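Nucleocapsid (Crimean-congo hemorrhagic fever virus, PDB 4AKL) binds single- and double-stranded RNA, probably packages the viral genome, and also probably cuts double-stranded DNA without sequence specificity. Local coordinates at residues Cys80-Ser85 against Ile137-Asn142; Gln303-Phe308 against Phe466-Asn471; Tyr315-Thr320 against Lys357-Leu362; Ile385-Val390 against His409-Leu414. All blocks are in the same frame, centred on the assembly; numbering follows the deposited sequence.

Interaction 1: residues Cys80-Ser85 against Ile137-Asn142; sequences CAWASS and IGFRVN
Trp82 and Phe139 each carry CG anti to the backbone N (chi1 173° and -173°), and from opposing backbones this sends the indole and the phenyl ring past each other in opposite directions. The two rings meet obliquely, as neither a stack nor an edge-to-face pair, with the Trp82 five-membered ring centroid 5.2 Å from the Phe139 centroid. The indole nitrogen spends its proton on the loop backbone: Trp82 NE1 donates to Phe139 O at 2.8 Å, in the carbonyl plane and on a lone pair, although the bond is bent (140°), the oxygen lying partly out of the indole plane. Gly138 O sits at the ring edge, in plane, 3.5 Å from Trp82 CZ2. This carbonyl pair belongs to a helix C-terminus, since Gly138, with positive phi, closes helix 120-136 in a Schellman motif and the chain beyond turns across the tryptophan. Val141 then covers one indole face. Its CG1 makes a CH-pi contact 3.7 Å from the centroid of the Trp82 six-membered ring, and packing is tight at the rim, where Val141 CG1 approaches Trp82 CZ2 to 3.2 Å. Met13 of helix 10-24 and Ile88 of helix 86-98 also pack on Trp82.

Interaction 2: residues Gln303-Phe308 against Phe466-Asn471; sequences QIDTVF and FQNAYN
The Phe466 ring presents an edge to Val307, whose CB lies near the ring plane, 4.2 Å from Phe466 CD1; around the same ring gather Cys80 and Ala83 of helix 77-83 and Cys391 of helix 385-392. The polar side of the contact pairs two flat groups. The Asp305 carboxylate and the Asn468 amide are turned 73° apart, and their side chains cross at about a right angle. Asn468 ND2 donates to Asp305 OD2 at 2.9 Å along an almost straight line (172°), with the oxygen lying in the amide plane but being met from above the plane of the carboxylate. CG of Asp305 stands anti to the backbone N (chi1 -177°), which swings the carboxylate over to the loop. The same oxygen has a second, charged partner in Arg134, which forms a salt bridge through NE and reaches Phe466 O through NH1, so that one arginine grips both segments. Such a buried carboxylate, shared between an amide and a guanidinium, would be expected to stay ionised. Away from this pair, water 1 links the two backbones, accepting from Thr306 N at 3.2 Å and lying 2.9 Å from Gln467 O. The Asn468–Asp305 bond joins two local motifs. Asp305 is the N-cap of helix 306-316, its OD1 taking a weak capping bond from Phe308 N at 3.3 Å, while Asn468 OD1 accepts from Tyr470 N at 2.8 Å to form an Asx turn: each side chain shapes its own backbone with one polar atom and binds the other side chain with its second.

Interaction 3: residues Tyr315-Thr320 against Lys357-Leu362; sequences YKAGVT and KKLYEL
Ala317 lies between two side chains of helix 355-360, its methyl beside Leu359 and its carbonyl oxygen against the aliphatic part of Lys358. On the apolar side, Ala317 CB touches Leu359 CD1 at 3.8 Å. On the other, the lysine runs alongside the backbone of the opposing segment: CG of Lys358 is anti to its own carbonyl carbon, and the chain continues extended as far as the bend at its last torsion, bringing Lys358 CD to 3.4 Å from Ala317 O. The ammonium group then turns to water 3, which accepts from Lys358 NZ at 2.7 Å and donates to Ala317 O at 3.0 Å. A second water, water 2, donates to Lys358 O at 2.9 Å and, weakly, to Lys316 O, so solvent joins the backbones on this side. Leu362 comes in from a turn further on, both of its methyl branches set against the base of Lys316; the nearer, Leu362 CD1, is 3.7 Å from Lys316 CB. Beyond that base the Lys316 chain bends away, and its NZ forms a salt bridge with Asp107. Gly318, at positive phi, closes helix 306-316 in a Schellman motif, and this end packs against the part of the chain running out of helix 355-360. Trp313 of helix 306-316 and Leu380 pack on both leucines, while Leu348 of helix 341-350 and Met388 of helix 385-392 also pack on Leu359.

Interaction 4: residues Ile385-Val390 against His409-Leu414; sequences ISEMGV and HTKSIL
His409 lays one face of its imidazole over the backbone of Gly389, where no side chain stands in the way. With CG beside its own backbone N (chi1 -57°), the ring is set against the helix so that Gly389 CA makes a CH-pi contact 3.7 Å from the ring centroid, while Gly389 O comes over the rim of that face, 3.4 Å from His409 CD2. The imidazole's NE2 is hydrogen-bonded to Ser407. Two residues earlier on the helix, Glu387 forms a salt bridge with Lys411, and the two chains contrast in shape. Glu387 leaves its helix pointing away from the partner segment, and a sharp bend at chi2 (-77°) carries the carboxylate back; Lys411 is stretched out beyond CG and meets it obliquely. Lys411 NZ approaches the syn lone pair of Glu387 OE2 at 2.5 Å, a distance so short that its exact value is doubtful, and His453 of helix 450-460 supplies a further hydrogen-bond partner for the ammonium. CG2 of Val390 is anti to its backbone N and rests 3.6 Å from Ser412 OG in the 3-10 segment. Water 4 bridges the backbones, accepting from Lys411 N at 2.9 Å and giving a weak bond to Ser386 O. The 3-10 segment thus sits between helix 385-392 and helix 450-460, whose Leu454 and Gln457 pack on Lys411, while Ile385, at the start of helix 385-392, packs against Leu331 and Leu334 of helix 324-336.

Overall arrangement
Interactions 1, 2 and 4 form one connected core, their centres 13 to 16 Å apart. Phe466 joins all three: its CE1 lies 3.5 Å from Ala83 CB of interaction 1, and its CZ lies 3.7 Å from Val390 O of interaction 4. Interaction 2 is tied to interaction 4 by a probable hydrogen bond between Thr306 OG1 and Glu387 OE1 at 2.5 Å. Interaction 3 is more peripheral, its centre about 21 Å from the centre of the chain. It shares helix 306-316 with interaction 2 without touching it, but meets interaction 4 where Leu359 CD2 packs 3.7 Å from Ile385 CD1. Distant stretches of chain thereby converge around helices 306-316 and 385-392.

Interaction 1: residues Cys80-Ser85 against Ile137-Asn142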
# COMPACT_ATOMS: atom_id res chain seq x y z
N CYS A 80 9.25 -7.73 -12.63
CA CYS A 80 10.40 -7.76 -11.70
C CYS A 80 11.65 -7.26 -12.43
O CYS A 80 12.41 -6.45 -11.89
CB CYS A 80 10.62 -9.18 -11.15
SG CYS A 80 9.31 -9.77 -10.07
N ALA A 81 11.86 -7.72 -13.66
CA ALA A 81 13.02 -7.24 -14.43
C ALA A 81 12.90 -5.74 -14.68
O ALA A 81 13.88 -5.00 -14.56
CB ALA A 81 13.17 -7.98 -15.70
N TRP A 82 11.70 -5.27 -15.04
CA TRP A 82 11.50 -3.83 -15.24
C TRP A 82 11.80 -3.02 -13.95
O TRP A 82 12.47 -1.97 -14.00
CB TRP A 82 10.07 -3.58 -15.72
CG TRP A 82 9.64 -2.12 -15.83
CD1 TRP A 82 8.76 -1.48 -15.02
CD2 TRP A 82 10.05 -1.16 -16.82
NE1 TRP A 82 8.58 -0.19 -15.42
CE2 TRP A 82 9.36 0.05 -16.52
CE3 TRP A 82 10.93 -1.19 -17.92
CZ2 TRP A 82 9.54 1.23 -17.28
CZ3 TRP A 82 11.10 -0.03 -18.67
CH2 TRP A 82 10.41 1.16 -18.35
N ALA A 83 11.32 -3.51 -12.82
CA ALA A 83 11.50 -2.86 -11.52
C ALA A 83 12.98 -2.83 -11.06
O ALA A 83 13.33 -2.05 -10.23
CB ALA A 83 10.60 -3.56 -10.44
N SER A 84 13.82 -3.70 -11.63
CA SER A 84 15.21 -3.83 -11.29
C SER A 84 16.13 -3.39 -12.44
O SER A 84 17.34 -3.60 -12.34
CB SER A 84 15.49 -5.28 -10.99
OG SER A 84 14.92 -5.69 -9.75
N SER A 85 15.55 -2.85 -13.52
CA SER A 85 16.31 -2.44 -14.72
C SER A 85 17.21 -1.27 -14.46
O SER A 85 16.94 -0.45 -13.57
CB SER A 85 15.36 -2.11 -15.87
OG SER A 85 14.50 -1.05 -15.55
N ILE A 137 8.82 8.89 -13.10
CA ILE A 137 9.84 7.99 -13.68
C ILE A 137 9.34 7.12 -14.88
O ILE A 137 10.10 6.28 -15.42
CB ILE A 137 10.55 7.10 -12.58
CG1 ILE A 137 9.66 5.91 -12.09
CG2 ILE A 137 11.01 7.99 -11.42
CD1 ILE A 137 10.41 4.89 -11.18
N GLY A 138 8.08 7.32 -15.30
CA GLY A 138 7.44 6.43 -16.25
C GLY A 138 7.39 4.98 -15.80
O GLY A 138 7.73 4.09 -16.56
N PHE A 139 6.98 4.73 -14.57
CA PHE A 139 6.95 3.32 -14.07
C PHE A 139 5.96 2.45 -14.86
O PHE A 139 6.27 1.31 -15.22
CB PHE A 139 6.64 3.21 -12.56
CG PHE A 139 6.78 1.77 -12.02
CD1 PHE A 139 8.02 1.16 -11.96
CD2 PHE A 139 5.67 1.05 -11.62
CE1 PHE A 139 8.15 -0.13 -11.52
CE2 PHE A 139 5.78 -0.26 -11.15
CZ PHE A 139 7.00 -0.86 -11.11
N ARG A 140 4.77 3.01 -15.14
CA ARG A 140 3.72 2.29 -15.85
C ARG A 140 4.16 1.91 -17.26
O ARG A 140 4.37 2.78 -18.05
CB ARG A 140 2.43 3.13 -15.93
CG ARG A 140 1.20 2.34 -16.41
CD ARG A 140 0.13 3.21 -17.02
NE ARG A 140 -0.87 2.39 -17.70
CZ ARG A 140 -2.15 2.27 -17.35
NH1 ARG A 140 -2.65 2.93 -16.31
NH2 ARG A 140 -2.93 1.48 -18.06
N VAL A 141 4.27 0.62 -17.55
CA VAL A 141 4.48 0.15 -18.93
C VAL A 141 3.41 -0.84 -19.35
O VAL A 141 3.43 -1.29 -20.46
CB VAL A 141 5.85 -0.51 -19.12
CG1 VAL A 141 6.94 0.56 -19.09
CG2 VAL A 141 6.08 -1.59 -18.08
N ASN A 142 2.49 -1.19 -18.46
CA ASN A 142 1.39 -2.14 -18.73
C ASN A 142 0.43 -2.11 -17.54
O ASN A 142 0.69 -1.40 -16.55
CB ASN A 142 1.89 -3.59 -19.05
CG ASN A 142 2.72 -4.25 -17.89
OD1 ASN A 142 2.69 -3.85 -16.68
ND2 ASN A 142 3.46 -5.30 -18.28

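Interaction 2: residues Gln303-Phe308 against Phe466-Asn471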
# COMPACT_ATOMS: atom_id res chain seq x y z
N GLN A 303 -1.92 1.51 3.32
CA GLN A 303 -1.56 0.43 2.38
C GLN A 303 -0.22 0.71 1.76
O GLN A 303 0.02 1.80 1.21
CB GLN A 303 -2.59 0.28 1.24
CG GLN A 303 -3.77 -0.63 1.57
CD GLN A 303 -4.86 -0.55 0.53
OE1 GLN A 303 -4.60 -0.22 -0.65
NE2 GLN A 303 -6.08 -0.85 0.95
N ILE A 304 0.66 -0.26 1.83
CA ILE A 304 1.99 -0.07 1.32
C ILE A 304 1.96 -0.05 -0.23
O ILE A 304 1.24 -0.79 -0.85
CB ILE A 304 2.93 -1.10 1.96
CG1 ILE A 304 4.35 -0.89 1.45
CG2 ILE A 304 2.46 -2.56 1.72
CD1 ILE A 304 5.40 -1.64 2.35
N ASP A 305 2.71 0.86 -0.82
CA ASP A 305 3.04 0.78 -2.19
C ASP A 305 4.38 0.08 -2.25
O ASP A 305 5.44 0.66 -1.90
CB ASP A 305 3.11 2.16 -2.83
CG ASP A 305 3.39 2.08 -4.33
OD1 ASP A 305 4.01 1.09 -4.75
OD2 ASP A 305 2.97 3.01 -5.09
N THR A 306 4.35 -1.17 -2.69
CA THR A 306 5.47 -2.07 -2.58
C THR A 306 6.70 -1.58 -3.30
O THR A 306 7.78 -1.57 -2.75
CB THR A 306 5.07 -3.50 -3.05
OG1 THR A 306 4.07 -3.99 -2.16
CG2 THR A 306 6.25 -4.53 -3.07
N VAL A 307 6.53 -1.14 -4.53
CA VAL A 307 7.67 -0.71 -5.25
C VAL A 307 8.19 0.66 -4.75
O VAL A 307 9.40 0.85 -4.63
CB VAL A 307 7.42 -0.76 -6.79
CG1 VAL A 307 6.47 0.32 -7.24
CG2 VAL A 307 8.78 -0.65 -7.53
N PHE A 308 7.28 1.57 -4.42
CA PHE A 308 7.68 2.89 -3.94
C PHE A 308 8.45 2.80 -2.64
O PHE A 308 9.55 3.39 -2.50
CB PHE A 308 6.46 3.81 -3.77
CG PHE A 308 6.80 5.19 -3.29
CD1 PHE A 308 7.58 6.05 -4.06
CD2 PHE A 308 6.40 5.61 -2.05
CE1 PHE A 308 7.90 7.28 -3.63
CE2 PHE A 308 6.71 6.83 -1.60
CZ PHE A 308 7.46 7.71 -2.37
N PHE A 466 3.23 -5.16 -8.50
CA PHE A 466 3.66 -3.83 -8.92
C PHE A 466 2.54 -2.84 -9.19
O PHE A 466 2.81 -1.75 -9.61
CB PHE A 466 4.59 -3.96 -10.12
CG PHE A 466 5.77 -4.78 -9.79
CD1 PHE A 466 6.81 -4.24 -9.08
CD2 PHE A 466 5.83 -6.12 -10.16
CE1 PHE A 466 7.95 -5.05 -8.70
CE2 PHE A 466 6.93 -6.90 -9.80
CZ PHE A 466 8.00 -6.34 -9.07
N GLN A 467 1.31 -3.24 -8.91
CA GLN A 467 0.16 -2.36 -8.95
C GLN A 467 -0.00 -1.60 -7.66
O GLN A 467 0.26 -2.12 -6.62
CB GLN A 467 -1.13 -3.16 -9.23
CG GLN A 467 -1.29 -3.49 -10.66
CD GLN A 467 -2.22 -4.66 -10.94
OE1 GLN A 467 -2.52 -5.49 -10.05
NE2 GLN A 467 -2.65 -4.75 -12.19
N ASN A 468 -0.41 -0.35 -7.76
CA ASN A 468 -0.76 0.48 -6.60
C ASN A 468 -2.26 0.48 -6.58
O ASN A 468 -2.91 0.71 -7.64
CB ASN A 468 -0.17 1.88 -6.76
CG ASN A 468 -0.77 2.94 -5.78
OD1 ASN A 468 -2.00 3.15 -5.70
ND2 ASN A 468 0.11 3.63 -5.08
N ALA A 469 -2.84 0.22 -5.41
CA ALA A 469 -4.31 0.10 -5.32
C ALA A 469 -4.94 1.16 -4.41
O ALA A 469 -6.10 0.98 -3.97
CB ALA A 469 -4.72 -1.33 -4.87
N TYR A 470 -4.20 2.24 -4.16
CA TYR A 470 -4.69 3.30 -3.29
C TYR A 470 -6.05 3.86 -3.74
O TYR A 470 -6.90 4.01 -2.89
CB TYR A 470 -3.68 4.46 -3.12
CG TYR A 470 -4.24 5.58 -2.21
CD1 TYR A 470 -4.62 5.30 -0.92
CD2 TYR A 470 -4.37 6.90 -2.65
CE1 TYR A 470 -5.11 6.26 -0.08
CE2 TYR A 470 -4.87 7.89 -1.79
CZ TYR A 470 -5.24 7.54 -0.51
OH TYR A 470 -5.74 8.43 0.40
N ASN A 471 -6.24 4.13 -5.05
CA ASN A 471 -7.54 4.70 -5.59
C ASN A 471 -8.63 3.70 -5.98
O ASN A 471 -9.52 4.04 -6.71
CB ASN A 471 -7.26 5.61 -6.82
CG ASN A 471 -6.50 6.82 -6.45
OD1 ASN A 471 -6.86 7.52 -5.50
ND2 ASN A 471 -5.43 7.10 -7.19
O HOH W 1 1.48 -1.86 -4.00

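Interaction 3: residues Tyr315-Thr320 against Lys357-Leu362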
# COMPACT_ATOMS: atom_id res chain seq x y z
N TYR A 315 16.99 4.21 -1.17
CA TYR A 315 17.46 5.58 -1.01
C TYR A 315 17.97 5.81 0.42
O TYR A 315 19.11 6.22 0.61
CB TYR A 315 16.38 6.57 -1.46
CG TYR A 315 16.53 7.91 -0.92
CD1 TYR A 315 17.43 8.83 -1.49
CD2 TYR A 315 15.79 8.31 0.15
CE1 TYR A 315 17.56 10.14 -0.96
CE2 TYR A 315 15.92 9.60 0.69
CZ TYR A 315 16.80 10.50 0.13
OH TYR A 315 16.91 11.77 0.68
N LYS A 316 17.15 5.51 1.43
CA LYS A 316 17.55 5.70 2.81
C LYS A 316 18.79 4.93 3.23
O LYS A 316 19.50 5.40 4.05
CB LYS A 316 16.44 5.34 3.78
CG LYS A 316 15.29 6.27 3.74
CD LYS A 316 15.67 7.76 4.14
CE LYS A 316 15.59 7.95 5.65
NZ LYS A 316 15.54 9.39 6.00
N ALA A 317 18.97 3.73 2.68
CA ALA A 317 20.13 2.92 2.94
C ALA A 317 21.39 3.38 2.18
O ALA A 317 22.43 2.79 2.37
CB ALA A 317 19.85 1.41 2.63
N GLY A 318 21.29 4.40 1.35
CA GLY A 318 22.43 4.91 0.60
C GLY A 318 22.82 4.01 -0.54
O GLY A 318 23.98 3.99 -0.91
N VAL A 319 21.85 3.26 -1.11
CA VAL A 319 22.14 2.37 -2.23
C VAL A 319 22.30 3.19 -3.54
O VAL A 319 21.60 4.14 -3.76
CB VAL A 319 21.06 1.30 -2.38
CG1 VAL A 319 21.32 0.46 -3.60
CG2 VAL A 319 20.98 0.44 -1.08
N THR A 320 23.24 2.79 -4.39
CA THR A 320 23.47 3.52 -5.64
C THR A 320 23.19 2.57 -6.78
O THR A 320 23.06 1.35 -6.56
CB THR A 320 24.91 4.02 -5.74
OG1 THR A 320 25.79 2.93 -6.05
CG2 THR A 320 25.35 4.74 -4.44
N LYS A 357 24.22 -1.88 7.27
CA LYS A 357 23.89 -1.32 8.57
C LYS A 357 22.90 -0.22 8.41
O LYS A 357 22.03 -0.06 9.30
CB LYS A 357 25.15 -0.83 9.31
CG LYS A 357 25.87 -1.98 10.06
CD LYS A 357 27.16 -1.55 10.73
CE LYS A 357 27.91 -2.77 11.29
NZ LYS A 357 28.76 -3.43 10.29
N LYS A 358 22.99 0.53 7.31
CA LYS A 358 22.04 1.62 7.07
C LYS A 358 20.65 1.07 6.84
O LYS A 358 19.73 1.66 7.28
CB LYS A 358 22.49 2.55 5.93
CG LYS A 358 23.76 3.28 6.23
CD LYS A 358 24.20 4.06 5.01
CE LYS A 358 25.56 4.68 5.19
NZ LYS A 358 26.29 4.67 3.85
N LEU A 359 20.52 -0.08 6.16
CA LEU A 359 19.19 -0.69 5.99
C LEU A 359 18.71 -1.18 7.36
O LEU A 359 17.54 -1.07 7.70
CB LEU A 359 19.22 -1.88 5.00
CG LEU A 359 17.85 -2.31 4.47
CD1 LEU A 359 17.22 -1.24 3.50
CD2 LEU A 359 17.93 -3.67 3.77
N TYR A 360 19.64 -1.75 8.15
CA TYR A 360 19.27 -2.33 9.42
C TYR A 360 18.68 -1.26 10.33
O TYR A 360 17.67 -1.51 11.02
CB TYR A 360 20.49 -2.95 10.15
CG TYR A 360 20.13 -3.74 11.42
CD1 TYR A 360 19.85 -3.07 12.64
CD2 TYR A 360 20.07 -5.12 11.40
CE1 TYR A 360 19.50 -3.78 13.80
CE2 TYR A 360 19.73 -5.87 12.59
CZ TYR A 360 19.45 -5.20 13.78
OH TYR A 360 19.13 -5.93 14.94
N GLU A 361 19.27 -0.08 10.33
CA GLU A 361 18.82 0.99 11.23
C GLU A 361 17.40 1.48 10.92
O GLU A 361 16.77 2.10 11.78
CB GLU A 361 19.78 2.13 11.24
CG GLU A 361 19.51 3.24 12.29
CD GLU A 361 19.60 2.79 13.80
OE1 GLU A 361 19.55 1.58 14.15
OE2 GLU A 361 19.72 3.70 14.63
N LEU A 362 16.92 1.18 9.73
CA LEU A 362 15.52 1.46 9.37
C LEU A 362 14.47 0.53 10.07
O LEU A 362 13.30 0.92 10.24
CB LEU A 362 15.35 1.43 7.86
CG LEU A 362 16.30 2.31 7.06
CD1 LEU A 362 16.00 2.15 5.55
CD2 LEU A 362 16.25 3.79 7.50
O HOH W 2 19.96 4.55 7.40
O HOH W 3 25.38 3.00 1.94

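Interaction 4: residues Ile385-Val390 against His409-Leu414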
# COMPACT_ATOMS: atom_id res chain seq x y z
N ILE A 385 11.03 -6.86 4.55
CA ILE A 385 12.14 -7.17 3.67
C ILE A 385 11.62 -7.94 2.41
O ILE A 385 12.16 -7.76 1.29
CB ILE A 385 13.30 -7.89 4.44
CG1 ILE A 385 14.15 -6.85 5.25
CG2 ILE A 385 14.23 -8.62 3.50
CD1 ILE A 385 15.14 -5.93 4.43
N SER A 386 10.57 -8.73 2.61
CA SER A 386 9.91 -9.43 1.51
C SER A 386 9.34 -8.49 0.40
O SER A 386 9.28 -8.89 -0.74
CB SER A 386 8.80 -10.38 2.04
OG SER A 386 7.77 -9.66 2.71
N GLU A 387 8.97 -7.24 0.74
CA GLU A 387 8.51 -6.23 -0.23
C GLU A 387 9.66 -5.90 -1.16
O GLU A 387 9.51 -5.92 -2.37
CB GLU A 387 8.04 -4.94 0.45
CG GLU A 387 6.91 -5.08 1.47
CD GLU A 387 5.58 -5.24 0.82
OE1 GLU A 387 5.32 -4.51 -0.11
OE2 GLU A 387 4.78 -6.08 1.25
N MET A 388 10.82 -5.63 -0.57
CA MET A 388 12.04 -5.41 -1.36
C MET A 388 12.41 -6.66 -2.15
O MET A 388 12.84 -6.55 -3.29
CB MET A 388 13.21 -5.01 -0.45
CG MET A 388 12.99 -3.78 0.36
SD MET A 388 14.45 -3.27 1.34
CE MET A 388 15.39 -2.58 0.03
N GLY A 389 12.22 -7.84 -1.55
CA GLY A 389 12.59 -9.09 -2.20
C GLY A 389 11.76 -9.34 -3.48
O GLY A 389 12.30 -9.78 -4.47
N VAL A 390 10.46 -9.09 -3.46
CA VAL A 390 9.70 -9.28 -4.70
C VAL A 390 10.11 -8.27 -5.79
O VAL A 390 10.11 -8.59 -6.97
CB VAL A 390 8.16 -9.29 -4.47
CG1 VAL A 390 7.65 -7.90 -4.10
CG2 VAL A 390 7.46 -9.82 -5.68
N HIS A 409 9.57 -14.89 -2.88
CA HIS A 409 9.21 -13.74 -2.07
C HIS A 409 7.68 -13.62 -2.06
O HIS A 409 7.04 -13.83 -3.09
CB HIS A 409 9.92 -12.48 -2.58
CG HIS A 409 11.39 -12.64 -2.60
ND1 HIS A 409 12.16 -12.45 -1.48
CD2 HIS A 409 12.24 -13.05 -3.58
CE1 HIS A 409 13.42 -12.70 -1.77
NE2 HIS A 409 13.50 -13.06 -3.04
N THR A 410 7.14 -13.29 -0.89
CA THR A 410 5.71 -13.37 -0.61
C THR A 410 4.81 -12.94 -1.76
O THR A 410 4.05 -13.73 -2.27
CB THR A 410 5.35 -12.66 0.72
OG1 THR A 410 6.15 -13.24 1.75
CG2 THR A 410 3.89 -12.83 1.13
N LYS A 411 4.91 -11.68 -2.19
CA LYS A 411 3.93 -11.16 -3.10
C LYS A 411 3.96 -11.73 -4.55
O LYS A 411 3.11 -11.33 -5.39
CB LYS A 411 3.91 -9.63 -3.01
CG LYS A 411 3.10 -9.24 -1.79
CD LYS A 411 3.12 -7.80 -1.46
CE LYS A 411 2.28 -7.58 -0.22
NZ LYS A 411 2.45 -6.22 0.24
N SER A 412 4.90 -12.65 -4.85
CA SER A 412 4.89 -13.33 -6.10
C SER A 412 3.63 -14.14 -6.23
O SER A 412 3.22 -14.43 -7.35
CB SER A 412 6.11 -14.16 -6.32
OG SER A 412 7.26 -13.36 -6.49
N ILE A 413 3.02 -14.50 -5.09
CA ILE A 413 1.69 -15.12 -5.04
C ILE A 413 0.63 -14.37 -5.84
O ILE A 413 -0.26 -15.01 -6.41
CB ILE A 413 1.22 -15.32 -3.54
CG1 ILE A 413 1.87 -16.54 -2.96
CG2 ILE A 413 -0.22 -15.61 -3.45
CD1 ILE A 413 1.88 -16.59 -1.40
N LEU A 414 0.71 -13.04 -5.89
CA LEU A 414 -0.27 -12.24 -6.60
C LEU A 414 -0.16 -12.41 -8.13
O LEU A 414 -1.05 -12.01 -8.85
CB LEU A 414 -0.10 -10.76 -6.24
CG LEU A 414 -0.49 -10.42 -4.81
CD1 LEU A 414 -0.20 -8.97 -4.53
CD2 LEU A 414 -1.96 -10.76 -4.53
O HOH W 4 6.59 -9.64 -1.02